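Local coordinates for putative nisin-resistance protein (Streptococcus agalactiae 515, PDB 4Y68) that probably cleaves the lantibiotic nisin as a peptidase of family S41 and so makes the bacterium resistant to it, at residues A[120-125]-A[154-159]; A[218-223]-A[241-246]; A[247-252]-A[287-292]. All coordinates share one frame; numbering follows the deposited sequence.

Contact 1 of 3, residues A[120-125]-A[154-159]; sequences LITIPS and ILDLSN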
ATOM      1  N   LEU A 120       2.080   3.347 -22.504  1.00 26.94           N
ATOM      2  CA  LEU A 120       1.104   3.539 -21.440  1.00 26.73           C
ATOM      3  C   LEU A 120       1.083   2.293 -20.555  1.00 25.39           C
ATOM      4  O   LEU A 120       0.650   1.233 -20.994  1.00 27.53           O
ATOM      5  CB  LEU A 120      -0.293   3.819 -22.011  1.00 23.80           C
ATOM      6  CG  LEU A 120      -1.466   3.763 -21.014  1.00 25.92           C
ATOM      7  CD1 LEU A 120      -1.253   4.683 -19.818  1.00 23.24           C
ATOM      8  CD2 LEU A 120      -2.780   4.109 -21.691  1.00 22.85           C
ATOM      9  N   ILE A 121       1.557   2.400 -19.317  1.00 25.77           N
ATOM     10  CA  ILE A 121       1.583   1.216 -18.465  1.00 25.53           C
ATOM     11  C   ILE A 121       0.507   1.280 -17.368  1.00 26.79           C
ATOM     12  O   ILE A 121       0.434   2.225 -16.590  1.00 25.17           O
ATOM     13  CB  ILE A 121       2.970   1.009 -17.851  1.00 22.42           C
ATOM     14  CG1 ILE A 121       4.015   0.877 -18.965  1.00 24.76           C
ATOM     15  CG2 ILE A 121       3.019  -0.281 -17.055  1.00 27.04           C
ATOM     16  CD1 ILE A 121       5.442   0.741 -18.456  1.00 24.16           C
ATOM     17  N   THR A 122      -0.350   0.271 -17.361  1.00 24.86           N
ATOM     18  CA  THR A 122      -1.380   0.089 -16.353  1.00 25.39           C
ATOM     19  C   THR A 122      -0.817  -0.715 -15.189  1.00 25.07           C
ATOM     20  O   THR A 122      -0.289  -1.809 -15.377  1.00 28.09           O
ATOM     21  CB  THR A 122      -2.597  -0.616 -16.956  1.00 28.12           C
ATOM     22  OG1 THR A 122      -3.079   0.167 -18.051  1.00 27.58           O
ATOM     23  CG2 THR A 122      -3.712  -0.797 -15.940  1.00 22.13           C
ATOM     24  N   ILE A 123      -0.910  -0.153 -13.991  1.00 25.71           N
ATOM     25  CA  ILE A 123      -0.311  -0.744 -12.802  1.00 24.42           C
ATOM     26  C   ILE A 123      -1.391  -1.015 -11.755  1.00 23.60           C
ATOM     27  O   ILE A 123      -1.746  -0.123 -11.000  1.00 25.17           O
ATOM     28  CB  ILE A 123       0.775   0.195 -12.232  1.00 28.87           C
ATOM     29  CG1 ILE A 123       1.914   0.356 -13.252  1.00 27.12           C
ATOM     30  CG2 ILE A 123       1.261  -0.285 -10.868  1.00 23.38           C
ATOM     31  CD1 ILE A 123       2.636   1.657 -13.133  1.00 24.17           C
ATOM     32  N   PRO A 124      -1.933  -2.247 -11.719  1.00 22.52           N
ATOM     33  CA  PRO A 124      -3.149  -2.513 -10.941  1.00 22.12           C
ATOM     34  C   PRO A 124      -2.910  -3.049  -9.539  1.00 23.09           C
ATOM     35  O   PRO A 124      -1.795  -3.468  -9.217  1.00 21.79           O
ATOM     36  CB  PRO A 124      -3.848  -3.588 -11.774  1.00 22.19           C
ATOM     37  CG  PRO A 124      -2.696  -4.402 -12.274  1.00 23.67           C
ATOM     38  CD  PRO A 124      -1.581  -3.398 -12.568  1.00 22.03           C
ATOM     39  N   SER A 125      -3.971  -3.054  -8.738  1.00 21.62           N
ATOM     40  CA  SER A 125      -3.999  -3.744  -7.439  1.00 22.34           C
ATOM     41  C   SER A 125      -3.556  -5.192  -7.513  1.00 23.77           C
ATOM     42  O   SER A 125      -4.003  -5.937  -8.371  1.00 28.26           O
ATOM     43  CB  SER A 125      -5.412  -3.733  -6.845  1.00 23.38           C
ATOM     44  OG  SER A 125      -6.070  -2.496  -7.051  1.00 32.43           O
ATOM     45  N   ILE A 154       3.918   6.604 -19.424  1.00 30.93           N
ATOM     46  CA  ILE A 154       2.760   6.983 -18.632  1.00 26.45           C
ATOM     47  C   ILE A 154       2.484   5.833 -17.689  1.00 25.98           C
ATOM     48  O   ILE A 154       2.303   4.701 -18.124  1.00 29.43           O
ATOM     49  CB  ILE A 154       1.509   7.272 -19.470  1.00 28.73           C
ATOM     50  CG1 ILE A 154       1.819   8.311 -20.535  1.00 27.89           C
ATOM     51  CG2 ILE A 154       0.368   7.750 -18.563  1.00 24.51           C
ATOM     52  CD1 ILE A 154       0.608   8.781 -21.298  1.00 30.25           C
ATOM     53  N   LEU A 155       2.495   6.130 -16.394  1.00 27.06           N
ATOM     54  CA  LEU A 155       2.278   5.142 -15.356  1.00 21.14           C
ATOM     55  C   LEU A 155       0.910   5.401 -14.802  1.00 20.37           C
ATOM     56  O   LEU A 155       0.682   6.444 -14.225  1.00 24.36           O
ATOM     57  CB  LEU A 155       3.315   5.258 -14.256  1.00 22.69           C
ATOM     58  CG  LEU A 155       4.784   5.125 -14.645  1.00 25.64           C
ATOM     59  CD1 LEU A 155       5.634   5.225 -13.391  1.00 24.01           C
ATOM     60  CD2 LEU A 155       5.029   3.813 -15.373  1.00 22.28           C
ATOM     61  N   ASP A 156       0.003   4.451 -14.967  1.00 23.52           N
ATOM     62  CA  ASP A 156      -1.394   4.663 -14.623  1.00 21.51           C
ATOM     63  C   ASP A 156      -1.764   3.878 -13.369  1.00 21.42           C
ATOM     64  O   ASP A 156      -1.811   2.637 -13.384  1.00 22.33           O
ATOM     65  CB  ASP A 156      -2.294   4.275 -15.801  1.00 23.70           C
ATOM     66  CG  ASP A 156      -3.765   4.528 -15.525  1.00 24.89           C
ATOM     67  OD1 ASP A 156      -4.097   5.252 -14.539  1.00 25.49           O
ATOM     68  OD2 ASP A 156      -4.588   4.004 -16.305  1.00 24.08           O
ATOM     69  N   LEU A 157      -2.013   4.630 -12.292  1.00 22.13           N
ATOM     70  CA  LEU A 157      -2.363   4.087 -10.985  1.00 20.87           C
ATOM     71  C   LEU A 157      -3.839   4.284 -10.665  1.00 22.78           C
ATOM     72  O   LEU A 157      -4.245   4.043  -9.529  1.00 19.34           O
ATOM     73  CB  LEU A 157      -1.506   4.739  -9.876  1.00 18.89           C
ATOM     74  CG  LEU A 157       0.025   4.532  -9.939  1.00 21.96           C
ATOM     75  CD1 LEU A 157       0.770   5.538  -9.081  1.00 19.71           C
ATOM     76  CD2 LEU A 157       0.448   3.115  -9.576  1.00 16.34           C
ATOM     77  N   SER A 158      -4.623   4.758 -11.639  1.00 19.39           N
ATOM     78  CA  SER A 158      -6.093   4.833 -11.471  1.00 20.55           C
ATOM     79  C   SER A 158      -6.650   3.534 -10.921  1.00 23.72           C
ATOM     80  O   SER A 158      -6.267   2.458 -11.372  1.00 25.69           O
ATOM     81  CB  SER A 158      -6.805   5.135 -12.798  1.00 22.26           C
ATOM     82  OG  SER A 158      -6.333   6.326 -13.401  1.00 24.07           O
ATOM     83  N   ASN A 159      -7.547   3.620  -9.952  1.00 22.83           N
ATOM     84  CA  ASN A 159      -8.249   2.437  -9.480  1.00 23.77           C
ATOM     85  C   ASN A 159      -7.368   1.395  -8.818  1.00 21.30           C
ATOM     86  O   ASN A 159      -7.844   0.304  -8.529  1.00 25.22           O
ATOM     87  CB  ASN A 159      -9.009   1.761 -10.635  1.00 21.20           C
ATOM     88  CG  ASN A 159      -9.999   2.707 -11.312  1.00 29.22           C
ATOM     89  OD1 ASN A 159     -10.531   3.606 -10.670  1.00 27.97           O
ATOM     90  ND2 ASN A 159     -10.228   2.515 -12.622  1.00 26.87           N
TER
HETATM   91  O   HOH W   1      -4.776   2.291 -18.163  1.00 34.25           O
HETATM   92  O   HOH W   2      -6.485  -1.868  -9.994  1.00 28.25           O
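Thr122 and Asp156 lie opposite each other, and the carboxylate of Asp156 is the flat group here. Its OD2 receives a hydrogen from a water that also bonds Thr122 OG1, the water oxygen 2.7 Å from that hydroxyl. OD1 offers its syn lone pair to Ser158 OG, while Ser158 N comes in from above the carboxylate plane, which makes an Asx turn just after the strand. Asp156 CG, anti to the backbone N (chi1 -178°), sits beside its own carbonyl carbon, on the side leading to Ser158 N and OG.

Strands 118-122 and 152-156 are the parallel neighbours of a beta-alpha-beta unit whose crossover is helix 131-147. Ile121 N gives to Ile154 O at 2.7 Å, Ile121 O receives Asp156 N, and Ile123 N to Asp156 O (3.0 Å) carries the pairing past strand 118-122. On the face of Leu120, Ile154 and Asp156, Leu120 CD1 rests on Ile154 CG2 at 3.7 Å, covered by helix 297-308 through Leu298 and Ser301. On the other face Ile121 packs against helix 131-147, where a branched hydrocarbon suits the buried place. Ile123 CD1 crosses to Leu155 CB at 3.8 Å, and Ile123 CG2 lies alongside Leu157 CD2, the two side chains pointing the same way. As the backbones separate, a second water spans them, accepting from Ser125 N at 3.1 Å and donating to Asn159 O.

Contact 2 of 3, residues A[218-223]-A[241-246]; sequences IAIITN and PNVKSF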
ATOM      1  N   ILE A 218       8.561  10.922 -17.085  1.00 33.43           N
ATOM      2  CA  ILE A 218       7.541  10.002 -16.623  1.00 28.28           C
ATOM      3  C   ILE A 218       6.305  10.786 -16.214  1.00 31.75           C
ATOM      4  O   ILE A 218       6.386  11.704 -15.386  1.00 28.84           O
ATOM      5  CB  ILE A 218       8.030   9.157 -15.441  1.00 31.10           C
ATOM      6  CG1 ILE A 218       9.111   8.167 -15.886  1.00 27.36           C
ATOM      7  CG2 ILE A 218       6.857   8.410 -14.791  1.00 31.11           C
ATOM      8  CD1 ILE A 218       9.843   7.503 -14.734  1.00 24.38           C
ATOM      9  N   ALA A 219       5.161  10.428 -16.795  1.00 25.73           N
ATOM     10  CA  ALA A 219       3.895  10.984 -16.345  1.00 27.21           C
ATOM     11  C   ALA A 219       3.134   9.943 -15.522  1.00 27.84           C
ATOM     12  O   ALA A 219       2.975   8.800 -15.940  1.00 26.87           O
ATOM     13  CB  ALA A 219       3.066  11.451 -17.522  1.00 28.22           C
ATOM     14  N   ILE A 220       2.671  10.343 -14.350  1.00 22.95           N
ATOM     15  CA  ILE A 220       1.942   9.432 -13.483  1.00 27.50           C
ATOM     16  C   ILE A 220       0.491   9.848 -13.337  1.00 24.26           C
ATOM     17  O   ILE A 220       0.206  10.985 -13.000  1.00 24.00           O
ATOM     18  CB  ILE A 220       2.560   9.363 -12.073  1.00 24.04           C
ATOM     19  CG1 ILE A 220       4.022   8.943 -12.137  1.00 26.89           C
ATOM     20  CG2 ILE A 220       1.822   8.362 -11.233  1.00 26.53           C
ATOM     21  CD1 ILE A 220       4.642   8.853 -10.791  1.00 20.17           C
ATOM     22  N   ILE A 221      -0.429   8.917 -13.552  1.00 23.04           N
ATOM     23  CA  ILE A 221      -1.849   9.244 -13.446  1.00 20.12           C
ATOM     24  C   ILE A 221      -2.468   8.608 -12.201  1.00 23.36           C
ATOM     25  O   ILE A 221      -2.209   7.439 -11.892  1.00 23.25           O
ATOM     26  CB  ILE A 221      -2.626   8.789 -14.712  1.00 21.02           C
ATOM     27  CG1 ILE A 221      -2.037   9.450 -15.950  1.00 26.17           C
ATOM     28  CG2 ILE A 221      -4.128   9.080 -14.579  1.00 20.04           C
ATOM     29  CD1 ILE A 221      -2.686   8.998 -17.271  1.00 26.89           C
ATOM     30  N   THR A 222      -3.258   9.393 -11.477  1.00 22.51           N
ATOM     31  CA  THR A 222      -3.962   8.921 -10.301  1.00 20.83           C
ATOM     32  C   THR A 222      -5.424   9.347 -10.397  1.00 24.90           C
ATOM     33  O   THR A 222      -5.740  10.322 -11.072  1.00 23.86           O
ATOM     34  CB  THR A 222      -3.340   9.489  -9.006  1.00 26.41           C
ATOM     35  OG1 THR A 222      -3.515  10.909  -8.962  1.00 23.13           O
ATOM     36  CG2 THR A 222      -1.844   9.174  -8.920  1.00 20.43           C
ATOM     37  N   ASN A 223      -6.323   8.636  -9.720  1.00 27.87           N
ATOM     38  CA  ASN A 223      -7.688   9.129  -9.586  1.00 24.28           C
ATOM     39  C   ASN A 223      -8.137   8.948  -8.143  1.00 28.93           C
ATOM     40  O   ASN A 223      -7.322   8.562  -7.317  1.00 25.82           O
ATOM     41  CB  ASN A 223      -8.645   8.453 -10.584  1.00 24.64           C
ATOM     42  CG  ASN A 223      -8.867   6.973 -10.318  1.00 26.30           C
ATOM     43  OD1 ASN A 223      -8.217   6.376  -9.472  1.00 26.40           O
ATOM     44  ND2 ASN A 223      -9.804   6.368 -11.070  1.00 23.21           N
ATOM     45  N   PRO A 241      12.906  14.757 -10.651  1.00 32.00           N
ATOM     46  CA  PRO A 241      12.825  15.903 -11.577  1.00 30.87           C
ATOM     47  C   PRO A 241      12.270  15.540 -12.948  1.00 29.08           C
ATOM     48  O   PRO A 241      11.777  16.410 -13.658  1.00 30.43           O
ATOM     49  CB  PRO A 241      14.277  16.378 -11.680  1.00 24.93           C
ATOM     50  CG  PRO A 241      15.079  15.129 -11.427  1.00 32.81           C
ATOM     51  CD  PRO A 241      14.299  14.368 -10.369  1.00 30.78           C
ATOM     52  N   ASN A 242      12.328  14.266 -13.310  1.00 33.70           N
ATOM     53  CA  ASN A 242      11.823  13.827 -14.601  1.00 31.22           C
ATOM     54  C   ASN A 242      10.342  13.439 -14.564  1.00 35.28           C
ATOM     55  O   ASN A 242       9.758  13.047 -15.587  1.00 28.89           O
ATOM     56  CB  ASN A 242      12.656  12.647 -15.108  1.00 30.05           C
ATOM     57  CG  ASN A 242      12.700  11.486 -14.118  1.00 32.79           C
ATOM     58  OD1 ASN A 242      13.030  11.660 -12.940  1.00 32.53           O
ATOM     59  ND2 ASN A 242      12.387  10.285 -14.601  1.00 29.46           N
ATOM     60  N   VAL A 243       9.742  13.537 -13.376  1.00 32.76           N
ATOM     61  CA  VAL A 243       8.404  13.009 -13.141  1.00 27.77           C
ATOM     62  C   VAL A 243       7.402  14.126 -12.948  1.00 27.92           C
ATOM     63  O   VAL A 243       7.733  15.156 -12.386  1.00 28.52           O
ATOM     64  CB  VAL A 243       8.365  12.090 -11.900  1.00 33.10           C
ATOM     65  CG1 VAL A 243       6.931  11.658 -11.608  1.00 28.62           C
ATOM     66  CG2 VAL A 243       9.291  10.888 -12.094  1.00 28.30           C
ATOM     67  N   LYS A 244       6.182  13.923 -13.443  1.00 27.53           N
ATOM     68  CA  LYS A 244       5.073  14.850 -13.213  1.00 27.76           C
ATOM     69  C   LYS A 244       3.751  14.070 -13.167  1.00 25.81           C
ATOM     70  O   LYS A 244       3.583  13.089 -13.883  1.00 26.68           O
ATOM     71  CB  LYS A 244       5.027  15.929 -14.310  1.00 25.89           C
ATOM     72  CG  LYS A 244       3.966  16.995 -14.075  1.00 28.73           C
ATOM     73  CD  LYS A 244       3.963  18.072 -15.165  1.00 35.58           C
ATOM     74  CE  LYS A 244       2.973  19.183 -14.841  1.00 26.70           C
ATOM     75  NZ  LYS A 244       2.906  20.162 -15.951  1.00 33.53           N
ATOM     76  N   SER A 245       2.807  14.503 -12.344  1.00 27.18           N
ATOM     77  CA  SER A 245       1.596  13.719 -12.162  1.00 25.67           C
ATOM     78  C   SER A 245       0.349  14.478 -12.585  1.00 27.59           C
ATOM     79  O   SER A 245       0.302  15.699 -12.441  1.00 27.98           O
ATOM     80  CB  SER A 245       1.466  13.291 -10.701  1.00 24.06           C
ATOM     81  OG  SER A 245       1.269  14.434  -9.884  1.00 28.59           O
ATOM     82  N   PHE A 246      -0.662  13.734 -13.066  1.00 27.31           N
ATOM     83  CA  PHE A 246      -1.910  14.273 -13.631  1.00 23.03           C
ATOM     84  C   PHE A 246      -3.110  13.522 -13.108  1.00 25.09           C
ATOM     85  O   PHE A 246      -3.027  12.329 -12.834  1.00 25.65           O
ATOM     86  CB  PHE A 246      -1.920  14.163 -15.162  1.00 31.46           C
ATOM     87  CG  PHE A 246      -0.731  14.793 -15.836  1.00 29.19           C
ATOM     88  CD1 PHE A 246       0.490  14.141 -15.871  1.00 26.40           C
ATOM     89  CD2 PHE A 246      -0.843  16.024 -16.460  1.00 29.58           C
ATOM     90  CE1 PHE A 246       1.585  14.725 -16.501  1.00 26.08           C
ATOM     91  CE2 PHE A 246       0.255  16.607 -17.089  1.00 26.79           C
ATOM     92  CZ  PHE A 246       1.465  15.948 -17.100  1.00 23.06           C
TER
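Ile218 meets Asn242 and Val243 at the start of the paired strands. Ile218 N donates to Asn242 O over 2.9 Å, and Ile218 O accepts from Lys244 N. The CA-H of Val243 also points at Ile218 O. Beside this, the side chains of Ile218 and Asn242 run side by side, Ile218 CD1 3.8 Å from Asn242 ND2, which donates to Val216 O.

Ala219 turns to the other face, where its methyl comes obliquely against the Phe246 ring, Ala219 CB to Phe246 CE1 3.7 Å. So small a side chain leaves room for the ring, which also touches Ser301 of helix 297-308. Lys244 shares this face, but its fully extended chain runs out from Ala219 to pack on Trp304.

Ile220 uses both its N-H and its carbonyl: its N gives to Lys244 O at 2.9 Å, and its O takes Phe246 N while lying at the edge of the Phe246 ring, near its plane. This ladder is the parallel pairing of strands 218-222 and 243-247, joined through helix 229-235 as a beta-alpha-beta unit. The side chain of Ile220 crosses that of Val243, Ile220 CD1 to Val243 CG1 3.7 Å; with Val243 CG1 anti to the backbone N (chi1 175°), this branch faces the isoleucine. Ser245, paired with Ile220, sets its CA-H and CB against Ile220 O, while its hydroxyl accepts from Asp291 N.

Ile221 sets its CG2 3.8 Å from Phe246 O, and otherwise fills the core against Ile154 and Leu298. At Thr222 the backbone N closes the ladder on Phe246 O, 3.2 Å away, while Thr222 OG1 is bonded to Gln248 O.

Contact 3 of 3, residues A[247-252]-A[287-292]; sequences GQATAG and PILPDQ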
ATOM      1  N   GLY A 247      -4.248  14.191 -13.011  1.00 24.84           N
ATOM      2  CA  GLY A 247      -5.477  13.497 -12.668  1.00 25.62           C
ATOM      3  C   GLY A 247      -6.186  14.105 -11.475  1.00 30.30           C
ATOM      4  O   GLY A 247      -6.356  15.316 -11.399  1.00 29.56           O
ATOM      5  N   GLN A 248      -6.620  13.273 -10.540  1.00 28.70           N
ATOM      6  CA  GLN A 248      -7.280  13.811  -9.352  1.00 29.64           C
ATOM      7  C   GLN A 248      -6.593  13.364  -8.083  1.00 25.31           C
ATOM      8  O   GLN A 248      -5.782  12.443  -8.101  1.00 24.64           O
ATOM      9  CB  GLN A 248      -8.744  13.397  -9.327  1.00 29.17           C
ATOM     10  CG  GLN A 248      -9.486  13.950 -10.518  1.00 37.44           C
ATOM     11  CD  GLN A 248     -10.453  12.953 -11.086  1.00 49.43           C
ATOM     12  OE1 GLN A 248     -11.431  12.573 -10.425  1.00 53.26           O
ATOM     13  NE2 GLN A 248     -10.177  12.490 -12.314  1.00 47.41           N
ATOM     14  N   ALA A 249      -6.925  14.038  -6.994  1.00 25.30           N
ATOM     15  CA  ALA A 249      -6.459  13.673  -5.666  1.00 28.64           C
ATOM     16  C   ALA A 249      -6.714  12.200  -5.383  1.00 26.95           C
ATOM     17  O   ALA A 249      -7.730  11.645  -5.785  1.00 25.25           O
ATOM     18  CB  ALA A 249      -7.139  14.545  -4.614  1.00 25.30           C
ATOM     19  N   THR A 250      -5.786  11.568  -4.686  1.00 22.73           N
ATOM     20  CA  THR A 250      -5.945  10.155  -4.348  1.00 24.89           C
ATOM     21  C   THR A 250      -6.895   9.916  -3.160  1.00 23.92           C
ATOM     22  O   THR A 250      -7.446  10.853  -2.594  1.00 24.46           O
ATOM     23  CB  THR A 250      -4.586   9.558  -4.057  1.00 24.89           C
ATOM     24  OG1 THR A 250      -4.007  10.245  -2.952  1.00 23.40           O
ATOM     25  CG2 THR A 250      -3.685   9.783  -5.257  1.00 22.56           C
ATOM     26  N   ALA A 251      -7.071   8.662  -2.758  1.00 26.13           N
ATOM     27  CA  ALA A 251      -8.144   8.317  -1.821  1.00 24.64           C
ATOM     28  C   ALA A 251      -7.859   8.803  -0.413  1.00 26.26           C
ATOM     29  O   ALA A 251      -8.780   8.988   0.370  1.00 27.59           O
ATOM     30  CB  ALA A 251      -8.386   6.806  -1.813  1.00 22.97           C
ATOM     31  N   GLY A 252      -6.591   9.001  -0.083  1.00 23.82           N
ATOM     32  CA  GLY A 252      -6.235   9.493   1.240  1.00 21.10           C
ATOM     33  C   GLY A 252      -6.034   8.391   2.261  1.00 23.70           C
ATOM     34  O   GLY A 252      -6.551   8.476   3.375  1.00 22.76           O
ATOM     35  N   PRO A 287      -5.244  12.922   1.108  1.00 25.56           N
ATOM     36  CA  PRO A 287      -5.103  12.724  -0.333  1.00 26.09           C
ATOM     37  C   PRO A 287      -3.832  13.364  -0.899  1.00 27.00           C
ATOM     38  O   PRO A 287      -3.342  14.370  -0.396  1.00 26.88           O
ATOM     39  CB  PRO A 287      -6.370  13.390  -0.896  1.00 27.13           C
ATOM     40  CG  PRO A 287      -7.382  13.251   0.215  1.00 25.03           C
ATOM     41  CD  PRO A 287      -6.561  13.480   1.467  1.00 28.74           C
ATOM     42  N   ILE A 288      -3.299  12.763  -1.950  1.00 25.52           N
ATOM     43  CA  ILE A 288      -2.165  13.337  -2.639  1.00 25.74           C
ATOM     44  C   ILE A 288      -2.659  14.121  -3.861  1.00 26.64           C
ATOM     45  O   ILE A 288      -3.383  13.595  -4.702  1.00 27.54           O
ATOM     46  CB  ILE A 288      -1.168  12.247  -3.047  1.00 22.75           C
ATOM     47  CG1 ILE A 288      -0.770  11.422  -1.814  1.00 23.17           C
ATOM     48  CG2 ILE A 288       0.071  12.874  -3.699  1.00 21.89           C
ATOM     49  CD1 ILE A 288      -0.044  10.122  -2.172  1.00 19.45           C
ATOM     50  N   LEU A 289      -2.273  15.387  -3.942  1.00 23.64           N
ATOM     51  CA  LEU A 289      -2.577  16.216  -5.109  1.00 27.37           C
ATOM     52  C   LEU A 289      -1.608  15.935  -6.251  1.00 26.38           C
ATOM     53  O   LEU A 289      -0.406  16.024  -6.065  1.00 28.84           O
ATOM     54  CB  LEU A 289      -2.495  17.710  -4.762  1.00 29.79           C
ATOM     55  CG  LEU A 289      -3.676  18.390  -4.081  1.00 34.69           C
ATOM     56  CD1 LEU A 289      -4.582  19.025  -5.131  1.00 46.66           C
ATOM     57  CD2 LEU A 289      -4.438  17.388  -3.251  1.00 34.92           C
ATOM     58  N   PRO A 290      -2.123  15.593  -7.436  1.00 25.46           N
ATOM     59  CA  PRO A 290      -1.212  15.508  -8.575  1.00 27.22           C
ATOM     60  C   PRO A 290      -0.724  16.901  -8.938  1.00 27.48           C
ATOM     61  O   PRO A 290      -1.360  17.854  -8.509  1.00 22.36           O
ATOM     62  CB  PRO A 290      -2.078  14.911  -9.687  1.00 25.61           C
ATOM     63  CG  PRO A 290      -3.473  15.227  -9.295  1.00 29.59           C
ATOM     64  CD  PRO A 290      -3.495  15.196  -7.787  1.00 29.34           C
ATOM     65  N   ASP A 291       0.375  17.014  -9.683  1.00 25.44           N
ATOM     66  CA  ASP A 291       0.905  18.327 -10.070  1.00 29.73           C
ATOM     67  C   ASP A 291      -0.119  19.129 -10.874  1.00 32.92           C
ATOM     68  O   ASP A 291      -0.202  20.358 -10.770  1.00 31.62           O
ATOM     69  CB  ASP A 291       2.186  18.167 -10.892  1.00 25.91           C
ATOM     70  CG  ASP A 291       3.273  17.434 -10.138  1.00 30.78           C
ATOM     71  OD1 ASP A 291       3.322  17.558  -8.892  1.00 36.52           O
ATOM     72  OD2 ASP A 291       4.073  16.731 -10.789  1.00 30.78           O
ATOM     73  N   GLN A 292      -0.904  18.414 -11.669  1.00 30.98           N
ATOM     74  CA  GLN A 292      -1.799  19.025 -12.638  1.00 25.97           C
ATOM     75  C   GLN A 292      -3.171  18.350 -12.539  1.00 28.97           C
ATOM     76  O   GLN A 292      -3.370  17.244 -13.034  1.00 33.70           O
ATOM     77  CB  GLN A 292      -1.185  18.897 -14.038  1.00 29.46           C
ATOM     78  CG  GLN A 292      -2.108  19.221 -15.205  1.00 37.55           C
ATOM     79  CD  GLN A 292      -2.553  20.671 -15.241  1.00 40.90           C
ATOM     80  OE1 GLN A 292      -1.922  21.548 -14.648  1.00 41.75           O
ATOM     81  NE2 GLN A 292      -3.658  20.930 -15.936  1.00 42.85           N
TER
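Pro287 leans its ring on Thr250 and Ala249: CB comes to 3.2 Å from Thr250 O and also touches the methyl of Ala249. Its other end faces Gly252, whose CA lies 3.6 Å from Pro287 N, an approach that a residue without a side chain allows.

Thr250 bonds both the N-H and the carbonyl of Ile288. Ile288 N-H points almost straight (167°) at Thr250 OG1, 2.8 Å away, and Ile288 O accepts Thr250 N at 3.1 Å. The threonine hydroxyl lies between its own backbone N and carbonyl carbon (chi1 61°), and it is bonded to Glu231 OE2 as well, so a short polar side chain ties this loop to helix 229-235. Ile288 CB sits against the same OG1, its hydrocarbon buried by Phe234 and Leu235.

The segments run nearly antiparallel end to end, with no regular strand pairing between Gln248-Gly252 and Pro287-Asp291. Residues 247-252 lead out toward strand 256-261 of the antiparallel sheet; the returning chain enters strand 292-293 of the mixed sheet. Leu289 only brushes Ala249, through CD2.

Pro290 points toward the partner segment, its CG 3.6 Å from Gly247 O. At the backbone angles of Gly247 a beta carbon would be jammed against Phe246 O, which calls for glycine. At the edge of the mixed sheet Gln292 O receives Gly247 N at 3.2 Å, while Gln292 NE2 is hydrogen-bonded to Glu300 OE1.

Following the chain from the N terminus, contact 1 closes the first loop, 28 residues that include helix 131-147. Contact 2 then closes a shorter one of 17 residues around helix 229-235, and contact 3 closes 34 residues that hold strands 256-261, 267-276 and 282-283. The loops follow in series, so none nests within or crosses another. Contacts 1 and 2 belong to one sheet, since strands 152-156 and 218-222 are neighbours, with Leu155 N 2.8 Å from Ala219 O. Contact 3 continues from the end of contact 2 and connects that sheet to the antiparallel one. Contacts 1 and 3 do not touch; their nearest atoms are about 7 Å apart.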